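PDB 3KM5: Lys-gingipain W83, which cleaves proteins after lysine as a secreted cysteine protease and possible virulence factor, this chain being its K2 cleaved adhesin domain, of a kind that is haemolytic in vitro. Local coordinates for residues F5-E10 with A19-I24; T45-S50 with K81-V86; V156-Y161 with I169-I174. One frame throughout, in Å; residues are numbered along the deposited sequence.

Contact 1: F5-E10 with A19-I24; sequences FTETFE and AEWTTI. With CA (calcium ion), chain D; SO4 (sulfate ion), chain E.
Where strand 5-7 of the beta jelly roll runs into a calcium-binding turn, the carboxylate of Glu7 reaches across to the indole of Trp21. Trp21 NE1 donates to Glu7 OE1 at 2.9 Å with an N-H...O angle of 161°. The oxygen lies almost exactly in the indole plane, but the N-H meets it from above the carboxylate plane. The Glu7 chain bends at its second torsion (chi2 60°), and its CG lies 3.4 Å from Trp21 NE1. A water also bonds to Glu7 OE1, at 2.6 Å, and to the carbonyl of Ala19. The other oxygen, Glu7 OE2, accepts the backbone N-H of Phe9 at 2.7 Å through its anti lone pair. The carboxylate is thus held at both oxygens. Phe9 places CE1 over one face of the indole, 4.1 Å from Trp21 NE1, with the two rings inclined at 40°. Beside this group, Thr8 OG1 accepts from Glu10 N in an ST turn, while Thr8 O and Glu10 OE2 bind the calcium ion. Strand 5-7 pairs with strand 168-177, on which Phe9 touches Ile174. Trp21 lies against Leu69 of strand 66-70, in the opposite sheet.

Contact 2: T45-S50 with K81-V86; sequences TAHGGS and KYYYAV. With CA (calcium ion), chain D.
His47 ND1 is hydrogen-bonded to the carboxylate of Asp173 at OD2, and the imidazole so held lies flat on the ring of Tyr83. The two rings form a face-to-face stack. Their centroids are 3.9 Å apart and their planes differ by 19°. The stack is slipped rather than exactly in line. His47 CE1 sits over the centre of the phenol ring, 3.4 Å from Tyr83 CD2. In the other direction, Tyr83 CG lies over the rim of the imidazole. The slip also brings Tyr83 CB over the middle of the same imidazole face, 4.1 Å from the centroid of the His47 ring, as a CH-pi contact. His47 reaches the strand because its CG stands anti to the backbone N (chi1 -179°), which carries the ring out from the loop. The bond to Asp173 limits rotation of the imidazole, and the negative carboxylate may draw positive charge onto the ring that faces the tyrosine. The far end of Tyr83 is held as well: Lys81 NZ, from the same side of the strand, donates to Tyr83 OH at 3.0 Å. Trp142 touches both stacked rings, its plane inclined to that of His47.

One residue further on, the loop turns its backbone to the metal. Gly48 O binds calcium at 2.5 Å, and water 2 lies 2.4 Å from the same calcium ion. Thr8, Glu10, Asn51 and Asp172 supply the other protein ligands. The arrangement is that of a calcium-binding loop of the jelly roll, joining strands 34-37 and 51-56, which lays one aromatic side chain against strand 79-86.

Contact 3: V156-Y161 with I169-I174; sequences VAFRHY and ILLDDI. With CA (calcium ion), chain D.
The two sheets of the jelly-roll sandwich face each other here, and Phe158 and His160 of one meet Ile169, Leu171 and Ile174 of the other. Leu171 CD1 lies over one face of the Phe158 ring, towards its rim, 3.6 Å from Phe158 CG and 3.9 Å from the ring centroid. Ile174 and Phe158 extend towards each other, and Ile174 CD1 approaches obliquely on the same side of the ring, 4.0 Å from Phe158 CE2. Tyr82 meets the Phe158 ring edge-to-face.

At the other end, Ile169 CG2 stands above the centre of the His160 imidazole, 3.8 Å from the centroid and only 9° off the ring normal. This is a CH-pi contact. The imidazole reaches across because His160 CG is anti to its backbone N (chi1 -180°). Both imidazole nitrogens have partners: ND1 bonds to Ser55 OG and NE2 to Asp93 OD1. These bonds fix the ring's rotation inside the core.

Strand 156-161 lies in the five-stranded sheet of the sandwich and strand 169-174 in the six-stranded one. The axes run nearly antiparallel, at 167°. At 9.7 Å apart they are too far for backbone pairing, and side chains make the contact.

The outer side of strand 169-174 serves the metal. Asp172 is bidentate, with OD1 at 2.5 Å and OD2 at 2.6 Å from the calcium ion. Next to it the pairing with strand 5-7 is interrupted by a G1 beta bulge, in which Asp173 and Ile174 both face Glu7. Asp173 OD1 accepts a 2.6 Å hydrogen bond from the calcium-bound water 2, while Ile174 turns back into the core.

Overall arrangement
From the N terminus, contact 1 closes first, bringing residues 19-24 back to the first strand across a short loop. Contact 2 then opens from the loop 45-50 and closes on strand 79-86. Contact 3 comes last, closing the connection that crosses from 156-161 in one sheet to 169-174 in the other. The three are in series along the chain; none nests in or crosses another. Contacts 1 and 3 each link the two sheets of the sandwich, whereas contact 2 ties a loop to the six-stranded sheet. Strand 168-177 unites them, since it pairs with strand 79-86 along one edge and with strands 5-7 and 51-56 along the other. All three also supply ligands to one calcium ion.

Contact 1: F5-E10 with A19-I24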
loop_
_atom_site.group_PDB
_atom_site.type_symbol
_atom_site.label_atom_id
_atom_site.label_comp_id
_atom_site.label_asym_id
_atom_site.label_seq_id
_atom_site.Cartn_x
_atom_site.Cartn_y
_atom_site.Cartn_z
ATOM N N PHE A 5 10.500 -3.063 14.453
ATOM C CA PHE A 5 10.336 -4.165 13.516
ATOM C C PHE A 5 9.875 -3.648 12.171
ATOM O O PHE A 5 9.416 -2.516 12.061
ATOM C CB PHE A 5 9.356 -5.202 14.060
ATOM C CG PHE A 5 7.920 -4.764 13.999
ATOM C CD1 PHE A 5 7.093 -5.190 12.968
ATOM C CD2 PHE A 5 7.381 -3.944 14.975
ATOM C CE1 PHE A 5 5.768 -4.766 12.901
ATOM C CE2 PHE A 5 6.063 -3.507 14.917
ATOM C CZ PHE A 5 5.253 -3.949 13.891
ATOM N N THR A 6 10.030 -4.461 11.139
ATOM C CA THR A 6 9.630 -4.085 9.795
ATOM C C THR A 6 8.713 -5.146 9.209
ATOM O O THR A 6 8.909 -6.353 9.461
ATOM C CB THR A 6 10.872 -3.922 8.931
ATOM O OG1 THR A 6 11.718 -2.926 9.518
ATOM C CG2 THR A 6 10.528 -3.500 7.463
ATOM N N GLU A 7 7.704 -4.682 8.464
ATOM C CA GLU A 7 6.887 -5.548 7.631
ATOM C C GLU A 7 7.445 -5.608 6.227
ATOM O O GLU A 7 7.537 -4.584 5.551
ATOM C CB GLU A 7 5.427 -5.079 7.595
ATOM C CG GLU A 7 4.547 -5.878 6.654
ATOM C CD GLU A 7 4.489 -7.340 7.034
ATOM O OE1 GLU A 7 3.849 -7.642 8.066
ATOM O OE2 GLU A 7 5.084 -8.176 6.322
ATOM N N THR A 8 7.896 -6.793 5.813
ATOM C CA THR A 8 8.512 -6.978 4.503
ATOM C C THR A 8 7.577 -7.626 3.520
ATOM O O THR A 8 7.910 -7.698 2.346
ATOM C CB THR A 8 9.762 -7.859 4.590
ATOM O OG1 THR A 8 9.373 -9.188 4.973
ATOM C CG2 THR A 8 10.773 -7.245 5.555
ATOM N N PHE A 9 6.474 -8.182 4.013
ATOM C CA PHE A 9 5.550 -8.994 3.224
ATOM C C PHE A 9 6.114 -10.302 2.709
ATOM O O PHE A 9 5.429 -11.025 2.023
ATOM C CB PHE A 9 4.893 -8.191 2.092
ATOM C CG PHE A 9 4.149 -6.991 2.609
ATOM C CD1 PHE A 9 3.003 -7.173 3.373
ATOM C CD2 PHE A 9 4.677 -5.716 2.473
ATOM C CE1 PHE A 9 2.346 -6.093 3.958
ATOM C CE2 PHE A 9 4.006 -4.630 3.054
ATOM C CZ PHE A 9 2.858 -4.819 3.784
ATOM N N GLU A 10 7.331 -10.650 3.128
ATOM C CA GLU A 10 7.959 -11.860 2.633
ATOM C C GLU A 10 7.283 -13.111 3.189
ATOM O O GLU A 10 7.259 -14.139 2.489
ATOM C CB GLU A 10 9.459 -11.852 2.915
ATOM C CG GLU A 10 10.160 -10.658 2.286
ATOM C CD GLU A 10 9.942 -10.546 0.804
ATOM O OE1 GLU A 10 10.193 -11.523 0.054
ATOM O OE2 GLU A 10 9.546 -9.434 0.335
ATOM N N ALA A 19 -0.401 -11.416 5.833
ATOM C CA ALA A 19 -0.398 -12.087 7.105
ATOM C C ALA A 19 -0.223 -11.018 8.202
ATOM O O ALA A 19 0.585 -10.117 8.066
ATOM C CB ALA A 19 0.765 -13.094 7.109
ATOM N N GLU A 20 -1.003 -11.095 9.261
ATOM C CA GLU A 20 -0.894 -10.155 10.400
ATOM C C GLU A 20 -1.387 -8.731 10.147
ATOM O O GLU A 20 -1.156 -7.865 10.986
ATOM C CB GLU A 20 0.544 -10.029 10.924
ATOM C CG GLU A 20 1.206 -11.309 11.386
ATOM C CD GLU A 20 2.434 -11.010 12.248
ATOM O OE1 GLU A 20 2.334 -11.123 13.485
ATOM O OE2 GLU A 20 3.477 -10.605 11.692
ATOM N N TRP A 21 -2.087 -8.512 9.049
ATOM C CA TRP A 21 -2.777 -7.239 8.801
ATOM C C TRP A 21 -4.235 -7.566 8.613
ATOM O O TRP A 21 -4.589 -8.708 8.277
ATOM C CB TRP A 21 -2.242 -6.532 7.539
ATOM C CG TRP A 21 -0.819 -6.076 7.673
ATOM C CD1 TRP A 21 0.289 -6.869 7.784
ATOM C CD2 TRP A 21 -0.344 -4.720 7.820
ATOM N NE1 TRP A 21 1.410 -6.096 7.943
ATOM C CE2 TRP A 21 1.053 -4.777 7.952
ATOM C CE3 TRP A 21 -0.970 -3.473 7.801
ATOM C CZ2 TRP A 21 1.830 -3.651 8.103
ATOM C CZ3 TRP A 21 -0.192 -2.329 7.935
ATOM C CH2 TRP A 21 1.201 -2.418 8.089
ATOM N N THR A 22 -5.092 -6.582 8.802
ATOM C CA THR A 22 -6.467 -6.728 8.360
ATOM C C THR A 22 -6.757 -5.705 7.272
ATOM O O THR A 22 -5.976 -4.783 7.092
ATOM C CB THR A 22 -7.465 -6.613 9.516
ATOM O OG1 THR A 22 -7.258 -5.402 10.221
ATOM C CG2 THR A 22 -7.338 -7.806 10.519
ATOM N N THR A 23 -7.848 -5.871 6.553
ATOM C CA THR A 23 -8.184 -4.990 5.476
ATOM C C THR A 23 -9.669 -4.663 5.531
ATOM O O THR A 23 -10.485 -5.411 6.086
ATOM C CB THR A 23 -7.887 -5.597 4.103
ATOM O OG1 THR A 23 -8.745 -6.730 3.889
ATOM C CG2 THR A 23 -6.434 -6.035 3.941
ATOM N N ILE A 24 -9.976 -3.508 4.967
ATOM C CA ILE A 24 -11.352 -3.063 4.713
ATOM C C ILE A 24 -11.497 -2.662 3.238
ATOM O O ILE A 24 -10.721 -1.833 2.707
ATOM C CB ILE A 24 -11.783 -1.874 5.601
ATOM C CG1 ILE A 24 -11.519 -2.151 7.081
ATOM C CG2 ILE A 24 -13.286 -1.567 5.385
ATOM C CD1 ILE A 24 -11.765 -0.929 7.981
HETATM CA CA CA D . 9.262 -7.084 0.421
HETATM S S SO4 E . 7.144 -10.549 7.305
HETATM O O1 SO4 E . 8.150 -11.600 7.519
HETATM O O2 SO4 E . 6.211 -10.488 8.454
HETATM O O3 SO4 E . 6.432 -10.862 6.090
HETATM O O4 SO4 E . 7.748 -9.219 7.275
HETATM O O HOH W 1 3.324 -10.091 8.828
HETATM O O HOH W 2 11.031 -6.483 1.866
#

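Contact 2: T45-S50 with K81-V86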
loop_
_atom_site.group_PDB
_atom_site.type_symbol
_atom_site.label_atom_id
_atom_site.label_comp_id
_atom_site.label_asym_id
_atom_site.label_seq_id
_atom_site.Cartn_x
_atom_site.Cartn_y
_atom_site.Cartn_z
ATOM N N THR A 45 8.724 -5.668 -9.463
ATOM C CA THR A 45 9.920 -5.811 -8.649
ATOM C C THR A 45 9.642 -5.196 -7.276
ATOM O O THR A 45 9.215 -4.057 -7.177
ATOM C CB THR A 45 11.131 -5.110 -9.294
ATOM O OG1 THR A 45 11.288 -5.614 -10.627
ATOM C CG2 THR A 45 12.426 -5.396 -8.522
ATOM N N ALA A 46 9.894 -5.963 -6.224
ATOM C CA ALA A 46 9.712 -5.477 -4.848
ATOM C C ALA A 46 10.826 -4.551 -4.442
ATOM O O ALA A 46 11.919 -4.585 -5.027
ATOM C CB ALA A 46 9.661 -6.655 -3.886
ATOM N N HIS A 47 10.576 -3.766 -3.393
ATOM C CA HIS A 47 11.627 -2.915 -2.846
ATOM C C HIS A 47 12.677 -3.794 -2.163
ATOM O O HIS A 47 13.886 -3.582 -2.295
ATOM C CB HIS A 47 11.083 -1.947 -1.810
ATOM C CG HIS A 47 12.123 -1.050 -1.241
ATOM N ND1 HIS A 47 12.563 -1.132 0.057
ATOM C CD2 HIS A 47 12.826 -0.046 -1.819
ATOM C CE1 HIS A 47 13.520 -0.243 0.255
ATOM N NE2 HIS A 47 13.675 0.452 -0.860
ATOM N N GLY A 48 12.187 -4.775 -1.408
ATOM C CA GLY A 48 13.041 -5.782 -0.807
ATOM C C GLY A 48 12.470 -7.173 -0.984
ATOM O O GLY A 48 11.275 -7.371 -0.975
ATOM N N GLY A 49 13.322 -8.189 -1.154
ATOM C CA GLY A 49 12.816 -9.537 -1.379
ATOM C C GLY A 49 11.953 -9.661 -2.616
ATOM O O GLY A 49 12.231 -8.976 -3.609
ATOM N N SER A 50 10.939 -10.534 -2.559
ATOM C CA SER A 50 10.072 -10.744 -3.718
ATOM C C SER A 50 8.686 -10.144 -3.561
ATOM O O SER A 50 7.975 -9.963 -4.559
ATOM C CB SER A 50 9.939 -12.231 -4.065
ATOM O OG SER A 50 9.211 -12.943 -3.082
ATOM N N LYS A 81 8.112 4.334 8.913
ATOM C CA LYS A 81 8.861 4.651 7.726
ATOM C C LYS A 81 8.547 3.547 6.719
ATOM O O LYS A 81 8.495 2.359 7.082
ATOM C CB LYS A 81 10.357 4.721 8.050
ATOM C CG LYS A 81 11.211 5.055 6.830
ATOM C CD LYS A 81 11.850 3.872 6.255
ATOM C CE LYS A 81 13.040 3.505 7.054
ATOM N NZ LYS A 81 13.880 2.524 6.333
ATOM N N TYR A 82 8.388 3.876 5.454
ATOM C CA TYR A 82 7.991 2.892 4.469
ATOM C C TYR A 82 8.436 3.385 3.096
ATOM O O TYR A 82 8.870 4.532 2.940
ATOM C CB TYR A 82 6.467 2.644 4.478
ATOM C CG TYR A 82 5.668 3.907 4.234
ATOM C CD1 TYR A 82 5.243 4.247 2.956
ATOM C CD2 TYR A 82 5.411 4.820 5.259
ATOM C CE1 TYR A 82 4.521 5.428 2.714
ATOM C CE2 TYR A 82 4.706 5.993 5.026
ATOM C CZ TYR A 82 4.268 6.293 3.767
ATOM O OH TYR A 82 3.594 7.482 3.582
ATOM N N TYR A 83 8.307 2.502 2.122
ATOM C CA TYR A 83 8.559 2.802 0.722
ATOM C C TYR A 83 7.320 2.481 -0.091
ATOM O O TYR A 83 6.684 1.469 0.127
ATOM C CB TYR A 83 9.774 2.007 0.191
ATOM C CG TYR A 83 11.026 2.222 0.999
ATOM C CD1 TYR A 83 11.993 3.138 0.629
ATOM C CD2 TYR A 83 11.235 1.484 2.165
ATOM C CE1 TYR A 83 13.160 3.328 1.434
ATOM C CE2 TYR A 83 12.344 1.679 2.945
ATOM C CZ TYR A 83 13.312 2.579 2.580
ATOM O OH TYR A 83 14.428 2.771 3.402
ATOM N N TYR A 84 6.973 3.384 -1.014
ATOM C CA TYR A 84 5.892 3.151 -1.946
ATOM C C TYR A 84 6.367 3.272 -3.369
ATOM O O TYR A 84 7.382 3.891 -3.672
ATOM C CB TYR A 84 4.726 4.100 -1.670
ATOM C CG TYR A 84 4.858 5.525 -2.166
ATOM C CD1 TYR A 84 4.576 5.863 -3.481
ATOM C CD2 TYR A 84 5.274 6.528 -1.315
ATOM C CE1 TYR A 84 4.688 7.154 -3.927
ATOM C CE2 TYR A 84 5.342 7.836 -1.749
ATOM C CZ TYR A 84 5.083 8.135 -3.044
ATOM O OH TYR A 84 5.177 9.452 -3.459
ATOM N N ALA A 85 5.582 2.687 -4.256
ATOM C CA ALA A 85 5.842 2.788 -5.684
ATOM C C ALA A 85 4.504 2.918 -6.418
ATOM O O ALA A 85 3.515 2.353 -6.028
ATOM C CB ALA A 85 6.638 1.556 -6.182
ATOM N N VAL A 86 4.512 3.687 -7.490
ATOM C CA VAL A 86 3.332 3.825 -8.347
ATOM C C VAL A 86 3.786 3.619 -9.791
ATOM O O VAL A 86 4.965 3.502 -10.061
ATOM C CB VAL A 86 2.631 5.206 -8.202
ATOM C CG1 VAL A 86 2.108 5.393 -6.785
ATOM C CG2 VAL A 86 3.575 6.353 -8.550
HETATM CA CA CA D . 9.262 -7.084 0.421
HETATM O O HOH W 2 11.031 -6.483 1.866
#

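Contact 3: V156-Y161 with I169-I174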
loop_
_atom_site.group_PDB
_atom_site.type_symbol
_atom_site.label_atom_id
_atom_site.label_comp_id
_atom_site.label_asym_id
_atom_site.label_seq_id
_atom_site.Cartn_x
_atom_site.Cartn_y
_atom_site.Cartn_z
ATOM N N VAL A 156 -2.054 1.455 12.822
ATOM C CA VAL A 156 -1.691 2.307 11.707
ATOM C C VAL A 156 -2.360 1.723 10.461
ATOM O O VAL A 156 -2.285 0.522 10.219
ATOM C CB VAL A 156 -0.169 2.367 11.548
ATOM C CG1 VAL A 156 0.214 3.126 10.243
ATOM C CG2 VAL A 156 0.491 3.018 12.769
ATOM N N ALA A 157 -3.022 2.570 9.692
ATOM C CA ALA A 157 -3.670 2.153 8.464
ATOM C C ALA A 157 -3.114 2.916 7.279
ATOM O O ALA A 157 -2.774 4.094 7.396
ATOM C CB ALA A 157 -5.190 2.425 8.548
ATOM N N PHE A 158 -3.034 2.245 6.136
ATOM C CA PHE A 158 -2.776 2.881 4.845
ATOM C C PHE A 158 -4.074 2.781 4.061
ATOM O O PHE A 158 -4.678 1.696 3.925
ATOM C CB PHE A 158 -1.638 2.156 4.109
ATOM C CG PHE A 158 -0.344 2.264 4.788
ATOM C CD1 PHE A 158 0.575 3.235 4.396
ATOM C CD2 PHE A 158 0.001 1.388 5.791
ATOM C CE1 PHE A 158 1.798 3.360 5.036
ATOM C CE2 PHE A 158 1.221 1.497 6.432
ATOM C CZ PHE A 158 2.140 2.487 6.042
ATOM N N ARG A 159 -4.520 3.921 3.542
ATOM C CA ARG A 159 -5.826 4.034 2.908
ATOM C C ARG A 159 -5.623 4.532 1.495
ATOM O O ARG A 159 -5.165 5.651 1.303
ATOM C CB ARG A 159 -6.726 4.980 3.698
ATOM C CG ARG A 159 -8.151 5.052 3.161
ATOM C CD ARG A 159 -8.885 6.134 3.901
ATOM N NE ARG A 159 -10.245 6.349 3.430
ATOM C CZ ARG A 159 -11.042 7.335 3.833
ATOM N NH1 ARG A 159 -10.611 8.236 4.724
ATOM N NH2 ARG A 159 -12.262 7.419 3.337
ATOM N N HIS A 160 -5.933 3.704 0.506
ATOM C CA HIS A 160 -5.879 4.089 -0.898
ATOM C C HIS A 160 -7.277 4.570 -1.253
ATOM O O HIS A 160 -8.247 3.793 -1.231
ATOM C CB HIS A 160 -5.450 2.866 -1.752
ATOM C CG HIS A 160 -5.340 3.108 -3.229
ATOM N ND1 HIS A 160 -5.490 2.080 -4.135
ATOM C CD2 HIS A 160 -5.034 4.220 -3.958
ATOM C CE1 HIS A 160 -5.227 2.528 -5.349
ATOM N NE2 HIS A 160 -4.973 3.825 -5.273
ATOM N N TYR A 161 -7.402 5.853 -1.567
ATOM C CA TYR A 161 -8.716 6.439 -1.743
ATOM C C TYR A 161 -8.613 7.751 -2.462
ATOM O O TYR A 161 -7.526 8.233 -2.716
ATOM C CB TYR A 161 -9.413 6.606 -0.385
ATOM C CG TYR A 161 -9.112 7.860 0.406
ATOM C CD1 TYR A 161 -10.146 8.699 0.788
ATOM C CD2 TYR A 161 -7.823 8.198 0.792
ATOM C CE1 TYR A 161 -9.905 9.840 1.486
ATOM C CE2 TYR A 161 -7.590 9.320 1.511
ATOM C CZ TYR A 161 -8.628 10.152 1.854
ATOM O OH TYR A 161 -8.421 11.315 2.594
ATOM N N ILE A 169 -0.923 1.570 -6.178
ATOM C CA ILE A 169 0.101 1.900 -5.181
ATOM C C ILE A 169 0.615 0.612 -4.556
ATOM O O ILE A 169 -0.160 -0.285 -4.194
ATOM C CB ILE A 169 -0.405 2.895 -4.151
ATOM C CG1 ILE A 169 0.691 3.228 -3.150
ATOM C CG2 ILE A 169 -1.659 2.433 -3.417
ATOM C CD1 ILE A 169 0.485 4.520 -2.403
ATOM N N LEU A 170 1.942 0.488 -4.484
ATOM C CA LEU A 170 2.578 -0.626 -3.784
ATOM C C LEU A 170 3.236 -0.095 -2.508
ATOM O O LEU A 170 3.769 1.033 -2.531
ATOM C CB LEU A 170 3.677 -1.245 -4.638
ATOM C CG LEU A 170 3.307 -1.558 -6.076
ATOM C CD1 LEU A 170 4.509 -2.131 -6.849
ATOM C CD2 LEU A 170 2.122 -2.495 -6.130
ATOM N N LEU A 171 3.313 -0.924 -1.452
ATOM C CA LEU A 171 4.061 -0.601 -0.244
ATOM C C LEU A 171 4.985 -1.741 0.075
ATOM O O LEU A 171 4.665 -2.890 -0.191
ATOM C CB LEU A 171 3.169 -0.345 0.984
ATOM C CG LEU A 171 2.067 0.671 0.795
ATOM C CD1 LEU A 171 1.061 0.629 1.940
ATOM C CD2 LEU A 171 2.652 2.073 0.703
ATOM N N ASP A 172 6.125 -1.410 0.663
ATOM C CA ASP A 172 7.044 -2.453 1.145
ATOM C C ASP A 172 7.902 -1.869 2.264
ATOM O O ASP A 172 8.028 -0.675 2.417
ATOM C CB ASP A 172 7.873 -2.940 -0.041
ATOM C CG ASP A 172 8.513 -4.318 0.177
ATOM O OD1 ASP A 172 8.210 -4.971 1.188
ATOM O OD2 ASP A 172 9.245 -4.746 -0.744
ATOM N N ASP A 173 8.474 -2.767 3.059
ATOM C CA ASP A 173 9.463 -2.418 4.064
ATOM C C ASP A 173 8.944 -1.331 5.005
ATOM O O ASP A 173 9.559 -0.269 5.227
ATOM C CB ASP A 173 10.825 -2.069 3.402
ATOM C CG ASP A 173 11.510 -3.293 2.841
ATOM O OD1 ASP A 173 11.307 -4.387 3.392
ATOM O OD2 ASP A 173 12.171 -3.206 1.778
ATOM N N ILE A 174 7.808 -1.636 5.610
ATOM C CA ILE A 174 7.149 -0.737 6.538
ATOM C C ILE A 174 7.701 -0.927 7.965
ATOM O O ILE A 174 7.413 -1.955 8.620
ATOM C CB ILE A 174 5.603 -0.964 6.564
ATOM C CG1 ILE A 174 5.032 -0.940 5.142
ATOM C CG2 ILE A 174 4.949 0.029 7.510
ATOM C CD1 ILE A 174 3.608 -1.430 5.087
HETATM CA CA CA D . 9.262 -7.084 0.421
HETATM O O HOH W 2 11.031 -6.483 1.866
#